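Local structure of carboxysome shell vertex protein CcmL (Gloeobacter violaceus, 4JW0) at residues Ile3-Gly8 against Gly50-Val55; Arg7-Ser12 against Gly21-Leu26; Ala43-Gly48 against Ala76-Ile81; Trp54-Arg59 against Gly80-Val85. The protein probably forms, as a homopentamer, the vertices of the carboxysome, the polyhedral compartment that sequesters RuBisCO, and is thought to induce curvature in an otherwise flat shell layer. All coordinates share one frame; numbering follows the deposited sequence.

Contact 1: residues Ile3-Gly8 against Gly50-Val55; sequences IGRVRG and GLDEWV
Asp52 OD1 draws two arginines of strand 2-11, Arg7 and Arg5, where the strand pairs antiparallel with 54-59 in the OB-fold barrel. Arg7 NH2 reaches OD1 at 2.7 Å from the syn side, somewhat bent (144°) and 30° out of the carboxylate plane. Arg5 NH1 stays 3.5 Å from Asp52 OD1 without aiming an N-H at it, a bridge of charges alone, although its guanidinium lies almost parallel to the carboxylate. Arg7 turns back over Arg5 because its chain bends at chi2 and chi3, which sets NE 3.6 Å above the centre of the Arg5 guanidinium. Arg5 bonds more firmly to Gln28, and Arg7 NH1 to Asp88 of a neighbouring subunit, so an alanine at Arg7 would probably leave Asp52 without its one direct N-H partner here and take a salt-bridge partner from that Asp88. Asp52 takes the third position of a type II turn from Gly50 to Glu53, and the turn is tied to the strand by Asp52 N to Val6 O at 2.7 Å. Val6 itself is the most deeply covered residue, its CB resting on Gly50 O. Beyond the turn, regular pairing takes over with Gly4 and Val55 bonded in both directions, and on the face that carries Arg5, Ile3 CG2 meets Trp54 CE3 at 3.7 Å.

Contact 2: residues Arg7-Ser12 against Gly21-Leu26; sequences RGTVVS and GVKFLL
Arg7 N gives its hydrogen to Leu26 O at 2.9 Å, the straightest (169°) of three direct backbone bonds between these antiparallel strands. Leu26 N answers to Gly8 O, and Val10 N bonds to Phe24 O at 3.0 Å. Where a further bond to Val10 O might be expected, a water stands in: it donates to Val10 O and accepts from Phe24 N, so the strands draw apart at this end. Weaker C-H contacts fill in between, Thr9 CA against Phe24 O and Leu25 CA against Gly8 O.

Both Arg7 and Gly8 sit opposite the single residue Leu26, a classic beta bulge. It lies in strand 2-11, the long, strongly curved first strand of the OB fold, which here also extends the sheet into a neighbouring subunit.

Among apolar contacts, Val10 CB packs on Phe24 CB at 4.0 Å. With CG anti to the carbonyl carbon (chi1 -58°), the Phe24 ring meets Val10 O at its edge and in its plane, CD2 lying 3.5 Å from that oxygen. On the other face of the sheet Thr9 CG2 touches Leu25 CD2 at 3.9 Å.

Polar side chains add little across this pair. Lys23, extended as far as CE and bent only at the last torsion, brings NZ within 3.4 Å of Thr9 CG2, a methyl; Thr9 OG1 is hydrogen-bonded to Ser86 of a neighbouring subunit.

Contact 3: residues Ala43-Gly48 against Ala76-Ile81; sequences AADGVG and AVVIGI
Val78 and Val47 have the most surface buried of any residues here, with Ala43 next. Val78 stands on strand 76-81 with both branches used. CG2 touches Ala43 CB at 4.0 Å, while CG1, anti to the backbone N (chi1 174°), lies against Asp45 OD1 and reaches Val47 CG2 at 4.1 Å. Its backbone N gives an almost straight bond (177°) to Ala44 O, and Ala44 N in turn bonds to Ala76 O at 3.0 Å. Ala43 CB meets Ala76 CB, small enough to let the two chains come close.

Val47 comes from the loop beyond the strand. CG2 settles on Val78 O at 3.5 Å and CG1 leans against Ile81 CD1. The loop is held in shape by Asp45 OD1, which accepts from Val47 N and Gly48 N, both from the same face of the carboxylate, the first an Asx turn, the two together an Asx motif; Asp45 OD2 takes Ala49 N. A water joins Gly46 N to Val78 O where the chains part.

The two backbones run the same way and share a single bridge, joining the outermost strands of the five-stranded sheet: this parallel closure between strands 39-44 and 76-81 is characteristic of the OB-fold barrel.

Contact 4: residues Trp54-Arg59 against Gly80-Val85; sequences WVLFSR and GIIDTV
Ile82 packs CB, CG1 and CD1 against the start of strand 54-59, near the end of the last barrel strand of the OB fold, 76-81. This is the tight part of the contact. Ile82 CG1 is anti to the carbonyl carbon (chi1 -71°) and the chain then runs extended, carrying CD1 across the strand to 3.7 Å from Val55 C and 3.8 Å from Leu56 CG; Ile82 and Leu56 meet at about a right angle. CB rests on Trp54 CB. Cutting this side chain back to an alanine is likely to open a gap beside Leu56 and over the Val55 backbone, and to strip contacts from Ile3 and from Val10 of a neighbouring subunit. The backbones are equally close: Gly80 O accepts from Leu56 N at 2.9 Å and has Val55 CA only 3.1 Å away, while Ile82 N bonds to Trp54 O at 2.8 Å. Gly80 forms with Ile79 a classic beta bulge opposite Leu56.

The remainder is looser. Val55 CG1 and Ile81 CG1 come no nearer than 4.4 Å. Past Ile82 direct pairing gives way to a water, which accepts from Trp54 N and donates to Ile82 O, spanning the widening gap between the chains. Farther on, the segment enters the small sheet of strands 84-87 and 90-94, and approaches the tryptophan again only through one methyl. The indole is stacked on Tyr93, and Val85 CG2 lies at its edge, near the ring plane, 4.1 Å from Trp54 CZ3.

All four contacts build the same barrel, contact 4 also reaching the small sheet beside it. Contacts 1 and 2 share Arg7 and Gly8 and lie on successive parts of strand 2-11, their centres 12 Å apart; contacts 1 and 4 share Trp54 and Val55, and contacts 3 and 4 share Gly80 and Ile81, with centres 9 Å apart in each case. Leu25 N to Ala43 O, 2.8 Å, probably a hydrogen bond, joins contact 2 to contact 3, so that the four form a closed ring round the core. Contacts 2 and 4 lie apart within the chain, about 17 Å between centres, but meet across the subunit boundary: Ser12 bonds to Ile81 of the neighbouring subunit, and the sheet runs on through the pentamer.

Contact 1: residues Ile3-Gly8 against Gly50-Val55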
# COMPACT_ATOMS: atom_id res chain seq x y z
N ILE A 3 12.74 -1.53 -8.57
CA ILE A 3 13.36 -1.99 -9.80
C ILE A 3 12.79 -3.36 -10.14
O ILE A 3 12.65 -4.22 -9.27
CB ILE A 3 14.89 -2.09 -9.66
CG1 ILE A 3 15.46 -0.72 -9.28
CG2 ILE A 3 15.53 -2.60 -10.96
CD1 ILE A 3 16.88 -0.76 -8.76
N GLY A 4 12.43 -3.55 -11.40
CA GLY A 4 11.94 -4.82 -11.87
C GLY A 4 12.65 -5.23 -13.14
O GLY A 4 13.20 -4.38 -13.86
N ARG A 5 12.65 -6.52 -13.42
CA ARG A 5 13.21 -7.06 -14.64
C ARG A 5 12.07 -7.61 -15.49
O ARG A 5 11.19 -8.31 -14.98
CB ARG A 5 14.24 -8.15 -14.29
CG ARG A 5 14.72 -9.01 -15.43
CD ARG A 5 15.85 -9.92 -14.97
NE ARG A 5 15.37 -11.15 -14.32
CZ ARG A 5 15.69 -12.39 -14.70
NH1 ARG A 5 16.50 -12.61 -15.73
NH2 ARG A 5 15.19 -13.43 -14.04
N VAL A 6 12.05 -7.27 -16.78
CA VAL A 6 10.95 -7.69 -17.64
C VAL A 6 11.10 -9.17 -17.96
O VAL A 6 12.12 -9.59 -18.51
CB VAL A 6 10.91 -6.89 -18.95
CG1 VAL A 6 9.76 -7.38 -19.82
CG2 VAL A 6 10.77 -5.40 -18.69
N ARG A 7 10.07 -9.95 -17.62
CA ARG A 7 10.11 -11.40 -17.84
C ARG A 7 9.14 -11.87 -18.92
O ARG A 7 9.31 -12.95 -19.46
CB ARG A 7 9.80 -12.15 -16.54
CG ARG A 7 10.87 -11.98 -15.46
CD ARG A 7 12.01 -12.96 -15.61
NE ARG A 7 12.77 -12.79 -16.85
CZ ARG A 7 13.01 -13.76 -17.74
NH1 ARG A 7 12.56 -15.00 -17.54
NH2 ARG A 7 13.71 -13.49 -18.83
N GLY A 8 8.13 -11.07 -19.23
CA GLY A 8 7.16 -11.48 -20.23
C GLY A 8 5.95 -10.57 -20.29
O GLY A 8 5.98 -9.45 -19.81
N GLY A 50 11.67 -4.20 -23.27
CA GLY A 50 11.84 -5.54 -23.78
C GLY A 50 12.32 -6.53 -22.73
O GLY A 50 12.73 -6.17 -21.63
N LEU A 51 12.27 -7.81 -23.10
CA LEU A 51 12.69 -8.88 -22.22
C LEU A 51 14.05 -8.62 -21.56
O LEU A 51 14.99 -8.20 -22.23
CB LEU A 51 12.76 -10.18 -23.01
CG LEU A 51 12.57 -11.48 -22.23
CD1 LEU A 51 11.09 -11.70 -21.95
CD2 LEU A 51 13.18 -12.64 -23.01
N ASP A 52 14.11 -8.88 -20.26
CA ASP A 52 15.34 -8.79 -19.46
C ASP A 52 15.83 -7.37 -19.16
O ASP A 52 16.80 -7.18 -18.42
CB ASP A 52 16.47 -9.63 -20.07
CG ASP A 52 16.26 -11.12 -19.88
OD1 ASP A 52 15.56 -11.51 -18.92
OD2 ASP A 52 16.78 -11.91 -20.70
N GLU A 53 15.16 -6.36 -19.71
CA GLU A 53 15.51 -4.99 -19.38
C GLU A 53 15.12 -4.68 -17.94
O GLU A 53 14.15 -5.22 -17.43
CB GLU A 53 14.83 -4.02 -20.35
CG GLU A 53 15.40 -4.07 -21.76
CD GLU A 53 14.97 -2.88 -22.60
OE1 GLU A 53 13.77 -2.75 -22.89
OE2 GLU A 53 15.85 -2.08 -22.98
N TRP A 54 15.90 -3.82 -17.29
CA TRP A 54 15.56 -3.35 -15.96
C TRP A 54 14.70 -2.11 -16.10
O TRP A 54 14.99 -1.24 -16.91
CB TRP A 54 16.81 -3.01 -15.15
CG TRP A 54 17.51 -4.18 -14.55
CD1 TRP A 54 17.47 -5.48 -14.98
CD2 TRP A 54 18.36 -4.17 -13.39
NE1 TRP A 54 18.24 -6.27 -14.16
CE2 TRP A 54 18.80 -5.49 -13.18
CE3 TRP A 54 18.79 -3.17 -12.52
CZ2 TRP A 54 19.64 -5.84 -12.14
CZ3 TRP A 54 19.63 -3.52 -11.48
CH2 TRP A 54 20.05 -4.84 -11.30
N VAL A 55 13.64 -2.03 -15.30
CA VAL A 55 12.78 -0.86 -15.32
C VAL A 55 12.55 -0.34 -13.91
O VAL A 55 12.66 -1.07 -12.92
CB VAL A 55 11.41 -1.17 -15.96
CG1 VAL A 55 11.59 -1.66 -17.38
CG2 VAL A 55 10.64 -2.19 -15.13

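Contact 2: residues Arg7-Ser12 against Gly21-Leu26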
# COMPACT_ATOMS: atom_id res chain seq x y z
N ARG A 7 10.07 -9.95 -17.62
CA ARG A 7 10.11 -11.40 -17.84
C ARG A 7 9.14 -11.87 -18.92
O ARG A 7 9.31 -12.95 -19.46
CB ARG A 7 9.80 -12.15 -16.54
CG ARG A 7 10.87 -11.98 -15.46
CD ARG A 7 12.01 -12.96 -15.61
NE ARG A 7 12.77 -12.79 -16.85
CZ ARG A 7 13.01 -13.76 -17.74
NH1 ARG A 7 12.56 -15.00 -17.54
NH2 ARG A 7 13.71 -13.49 -18.83
N GLY A 8 8.13 -11.07 -19.23
CA GLY A 8 7.16 -11.48 -20.23
C GLY A 8 5.95 -10.57 -20.29
O GLY A 8 5.98 -9.45 -19.81
N THR A 9 4.87 -11.09 -20.87
CA THR A 9 3.66 -10.31 -21.08
C THR A 9 2.44 -11.10 -20.65
O THR A 9 2.46 -12.33 -20.62
CB THR A 9 3.48 -9.92 -22.57
OG1 THR A 9 3.15 -11.09 -23.33
CG2 THR A 9 4.75 -9.31 -23.11
N VAL A 10 1.39 -10.37 -20.31
CA VAL A 10 0.12 -10.97 -19.93
C VAL A 10 -0.93 -10.46 -20.90
O VAL A 10 -1.02 -9.26 -21.15
CB VAL A 10 -0.27 -10.59 -18.49
CG1 VAL A 10 -1.67 -11.08 -18.17
CG2 VAL A 10 0.75 -11.16 -17.50
N VAL A 11 -1.72 -11.38 -21.46
CA VAL A 11 -2.76 -11.00 -22.41
C VAL A 11 -4.15 -11.34 -21.90
O VAL A 11 -4.38 -12.43 -21.38
CB VAL A 11 -2.56 -11.68 -23.78
CG1 VAL A 11 -3.69 -11.31 -24.72
CG2 VAL A 11 -1.22 -11.28 -24.37
N SER A 12 -5.06 -10.38 -22.05
CA SER A 12 -6.43 -10.52 -21.58
C SER A 12 -7.36 -9.91 -22.64
O SER A 12 -7.25 -8.73 -22.96
CB SER A 12 -6.60 -9.78 -20.24
OG SER A 12 -7.97 -9.68 -19.85
N GLY A 21 -6.00 -1.45 -25.12
CA GLY A 21 -4.83 -0.76 -25.62
C GLY A 21 -3.63 -0.86 -24.70
O GLY A 21 -2.50 -0.56 -25.09
N VAL A 22 -3.87 -1.29 -23.47
CA VAL A 22 -2.82 -1.33 -22.46
C VAL A 22 -2.00 -2.61 -22.59
O VAL A 22 -2.54 -3.70 -22.61
CB VAL A 22 -3.42 -1.25 -21.05
CG1 VAL A 22 -2.31 -1.27 -20.00
CG2 VAL A 22 -4.27 -0.00 -20.91
N LYS A 23 -0.68 -2.46 -22.67
CA LYS A 23 0.22 -3.60 -22.68
C LYS A 23 0.61 -3.95 -21.25
O LYS A 23 1.02 -3.08 -20.47
CB LYS A 23 1.46 -3.30 -23.51
CG LYS A 23 2.37 -4.50 -23.70
CD LYS A 23 3.56 -4.17 -24.59
CE LYS A 23 4.49 -5.36 -24.72
NZ LYS A 23 3.73 -6.62 -24.97
N PHE A 24 0.49 -5.22 -20.90
CA PHE A 24 0.79 -5.68 -19.55
C PHE A 24 2.11 -6.43 -19.54
O PHE A 24 2.25 -7.45 -20.21
CB PHE A 24 -0.31 -6.61 -19.04
CG PHE A 24 -1.68 -5.99 -19.01
CD1 PHE A 24 -1.96 -4.92 -18.17
CD2 PHE A 24 -2.70 -6.50 -19.80
CE1 PHE A 24 -3.23 -4.36 -18.14
CE2 PHE A 24 -3.97 -5.94 -19.77
CZ PHE A 24 -4.23 -4.87 -18.94
N LEU A 25 3.07 -5.94 -18.77
CA LEU A 25 4.35 -6.62 -18.62
C LEU A 25 4.46 -7.32 -17.28
O LEU A 25 4.14 -6.74 -16.25
CB LEU A 25 5.52 -5.65 -18.75
CG LEU A 25 5.84 -5.07 -20.12
CD1 LEU A 25 7.10 -4.22 -20.03
CD2 LEU A 25 6.00 -6.16 -21.16
N LEU A 26 4.91 -8.56 -17.30
CA LEU A 26 5.25 -9.27 -16.08
C LEU A 26 6.66 -8.87 -15.65
O LEU A 26 7.63 -9.09 -16.37
CB LEU A 26 5.19 -10.78 -16.32
CG LEU A 26 5.70 -11.66 -15.18
CD1 LEU A 26 4.75 -11.58 -14.01
CD2 LEU A 26 5.85 -13.09 -15.66
O HOH W 1 -0.38 -7.16 -22.86

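Contact 3: residues Ala43-Gly48 against Ala76-Ile81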
# COMPACT_ATOMS: atom_id res chain seq x y z
N ALA A 43 2.67 -4.78 -14.73
CA ALA A 43 2.61 -3.34 -14.88
C ALA A 43 2.21 -2.93 -16.29
O ALA A 43 2.55 -3.59 -17.27
CB ALA A 43 3.95 -2.72 -14.51
N ALA A 44 1.49 -1.82 -16.38
CA ALA A 44 1.19 -1.21 -17.66
C ALA A 44 2.47 -0.60 -18.23
O ALA A 44 3.21 0.08 -17.51
CB ALA A 44 0.13 -0.14 -17.51
N ASP A 45 2.72 -0.84 -19.51
CA ASP A 45 3.94 -0.35 -20.15
C ASP A 45 3.64 0.53 -21.34
O ASP A 45 3.29 0.04 -22.42
CB ASP A 45 4.83 -1.51 -20.60
CG ASP A 45 6.12 -1.02 -21.26
OD1 ASP A 45 6.58 0.09 -20.92
OD2 ASP A 45 6.67 -1.75 -22.12
N GLY A 46 3.79 1.84 -21.15
CA GLY A 46 3.69 2.80 -22.23
C GLY A 46 5.07 3.31 -22.62
O GLY A 46 5.19 4.21 -23.47
N VAL A 47 6.11 2.75 -22.01
CA VAL A 47 7.48 3.13 -22.33
C VAL A 47 8.01 2.27 -23.48
O VAL A 47 8.62 2.78 -24.42
CB VAL A 47 8.40 2.99 -21.11
CG1 VAL A 47 9.84 3.28 -21.50
CG2 VAL A 47 7.94 3.93 -20.01
N GLY A 48 7.76 0.97 -23.40
CA GLY A 48 8.21 0.04 -24.42
C GLY A 48 9.46 -0.70 -23.99
O GLY A 48 10.53 -0.51 -24.57
N ALA A 76 -0.15 -0.24 -11.33
CA ALA A 76 1.29 -0.39 -11.51
C ALA A 76 1.66 0.07 -12.91
O ALA A 76 0.97 -0.25 -13.89
CB ALA A 76 1.71 -1.82 -11.29
N VAL A 77 2.74 0.83 -13.00
CA VAL A 77 3.13 1.45 -14.25
C VAL A 77 4.65 1.44 -14.40
O VAL A 77 5.38 1.73 -13.45
CB VAL A 77 2.62 2.91 -14.33
CG1 VAL A 77 3.20 3.75 -13.20
CG2 VAL A 77 2.93 3.51 -15.68
N VAL A 78 5.12 1.10 -15.59
CA VAL A 78 6.52 1.22 -15.94
C VAL A 78 6.78 2.69 -16.23
O VAL A 78 6.12 3.27 -17.09
CB VAL A 78 6.87 0.39 -17.19
CG1 VAL A 78 8.31 0.64 -17.64
CG2 VAL A 78 6.65 -1.10 -16.93
N ILE A 79 7.74 3.29 -15.54
CA ILE A 79 8.00 4.71 -15.75
C ILE A 79 9.32 4.96 -16.47
O ILE A 79 9.52 6.05 -17.01
CB ILE A 79 7.94 5.51 -14.45
CG1 ILE A 79 9.10 5.14 -13.52
CG2 ILE A 79 6.59 5.29 -13.77
CD1 ILE A 79 9.15 5.96 -12.26
N GLY A 80 10.21 3.97 -16.49
CA GLY A 80 11.46 4.13 -17.20
C GLY A 80 12.28 2.87 -17.35
O GLY A 80 12.26 2.00 -16.49
N ILE A 81 13.01 2.79 -18.46
CA ILE A 81 14.02 1.76 -18.63
C ILE A 81 15.31 2.27 -17.99
O ILE A 81 15.75 3.39 -18.25
CB ILE A 81 14.25 1.45 -20.12
CG1 ILE A 81 12.98 0.84 -20.72
CG2 ILE A 81 15.44 0.50 -20.28
CD1 ILE A 81 12.94 0.87 -22.25
O HOH W 2 4.22 3.33 -18.79

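Contact 4: residues Trp54-Arg59 against Gly80-Val85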
# COMPACT_ATOMS: atom_id res chain seq x y z
N TRP A 54 15.90 -3.82 -17.29
CA TRP A 54 15.56 -3.35 -15.96
C TRP A 54 14.70 -2.11 -16.10
O TRP A 54 14.99 -1.24 -16.91
CB TRP A 54 16.81 -3.01 -15.15
CG TRP A 54 17.51 -4.18 -14.55
CD1 TRP A 54 17.47 -5.48 -14.98
CD2 TRP A 54 18.36 -4.17 -13.39
NE1 TRP A 54 18.24 -6.27 -14.16
CE2 TRP A 54 18.80 -5.49 -13.18
CE3 TRP A 54 18.79 -3.17 -12.52
CZ2 TRP A 54 19.64 -5.84 -12.14
CZ3 TRP A 54 19.63 -3.52 -11.48
CH2 TRP A 54 20.05 -4.84 -11.30
N VAL A 55 13.64 -2.03 -15.30
CA VAL A 55 12.78 -0.86 -15.32
C VAL A 55 12.55 -0.34 -13.91
O VAL A 55 12.66 -1.07 -12.92
CB VAL A 55 11.41 -1.17 -15.96
CG1 VAL A 55 11.59 -1.66 -17.38
CG2 VAL A 55 10.64 -2.19 -15.13
N LEU A 56 12.23 0.95 -13.82
CA LEU A 56 11.64 1.50 -12.61
C LEU A 56 10.13 1.44 -12.78
O LEU A 56 9.62 1.73 -13.87
CB LEU A 56 12.04 2.96 -12.42
CG LEU A 56 13.44 3.28 -11.91
CD1 LEU A 56 13.62 4.80 -11.90
CD2 LEU A 56 13.69 2.70 -10.52
N PHE A 57 9.43 1.05 -11.73
CA PHE A 57 7.98 1.05 -11.79
C PHE A 57 7.38 1.58 -10.50
O PHE A 57 7.98 1.49 -9.43
CB PHE A 57 7.41 -0.34 -12.14
CG PHE A 57 7.54 -1.35 -11.03
CD1 PHE A 57 8.71 -2.07 -10.86
CD2 PHE A 57 6.46 -1.63 -10.20
CE1 PHE A 57 8.83 -3.02 -9.86
CE2 PHE A 57 6.57 -2.58 -9.19
CZ PHE A 57 7.75 -3.27 -9.02
N SER A 58 6.20 2.18 -10.64
CA SER A 58 5.48 2.76 -9.52
C SER A 58 4.19 2.00 -9.31
O SER A 58 3.67 1.37 -10.24
CB SER A 58 5.15 4.22 -9.80
OG SER A 58 6.33 4.99 -9.85
N ARG A 59 3.68 2.07 -8.09
CA ARG A 59 2.45 1.41 -7.70
C ARG A 59 1.45 2.43 -7.19
O ARG A 59 1.83 3.50 -6.70
CB ARG A 59 2.70 0.39 -6.60
CG ARG A 59 3.60 -0.77 -6.98
CD ARG A 59 4.08 -1.47 -5.71
NE ARG A 59 4.34 -2.89 -5.92
CZ ARG A 59 5.52 -3.48 -5.77
NH1 ARG A 59 6.60 -2.80 -5.39
NH2 ARG A 59 5.64 -4.79 -6.00
N GLY A 80 10.21 3.97 -16.49
CA GLY A 80 11.46 4.13 -17.20
C GLY A 80 12.28 2.87 -17.35
O GLY A 80 12.26 2.00 -16.49
N ILE A 81 13.01 2.79 -18.46
CA ILE A 81 14.02 1.76 -18.63
C ILE A 81 15.31 2.27 -17.99
O ILE A 81 15.75 3.39 -18.25
CB ILE A 81 14.25 1.45 -20.12
CG1 ILE A 81 12.98 0.84 -20.72
CG2 ILE A 81 15.44 0.50 -20.28
CD1 ILE A 81 12.94 0.87 -22.25
N ILE A 82 15.90 1.44 -17.14
CA ILE A 82 17.08 1.84 -16.40
C ILE A 82 18.34 1.65 -17.24
O ILE A 82 18.55 0.58 -17.81
CB ILE A 82 17.20 1.04 -15.09
CG1 ILE A 82 16.12 1.49 -14.11
CG2 ILE A 82 18.58 1.23 -14.48
CD1 ILE A 82 15.95 0.57 -12.92
N ASP A 83 19.16 2.69 -17.30
CA ASP A 83 20.45 2.63 -17.98
C ASP A 83 21.55 2.24 -17.00
O ASP A 83 22.36 1.36 -17.29
CB ASP A 83 20.78 3.98 -18.62
CG ASP A 83 19.84 4.34 -19.75
OD1 ASP A 83 19.37 3.42 -20.44
OD2 ASP A 83 19.58 5.55 -19.94
N THR A 84 21.56 2.89 -15.84
CA THR A 84 22.56 2.59 -14.82
C THR A 84 21.99 2.65 -13.42
O THR A 84 21.08 3.43 -13.13
CB THR A 84 23.73 3.61 -14.87
OG1 THR A 84 23.20 4.94 -14.77
CG2 THR A 84 24.52 3.48 -16.15
N VAL A 85 22.53 1.82 -12.54
CA VAL A 85 22.34 1.98 -11.11
C VAL A 85 23.71 2.05 -10.47
O VAL A 85 24.56 1.21 -10.73
CB VAL A 85 21.59 0.80 -10.48
CG1 VAL A 85 21.34 1.09 -9.01
CG2 VAL A 85 20.29 0.53 -11.20
O HOH W 3 17.86 -1.98 -18.62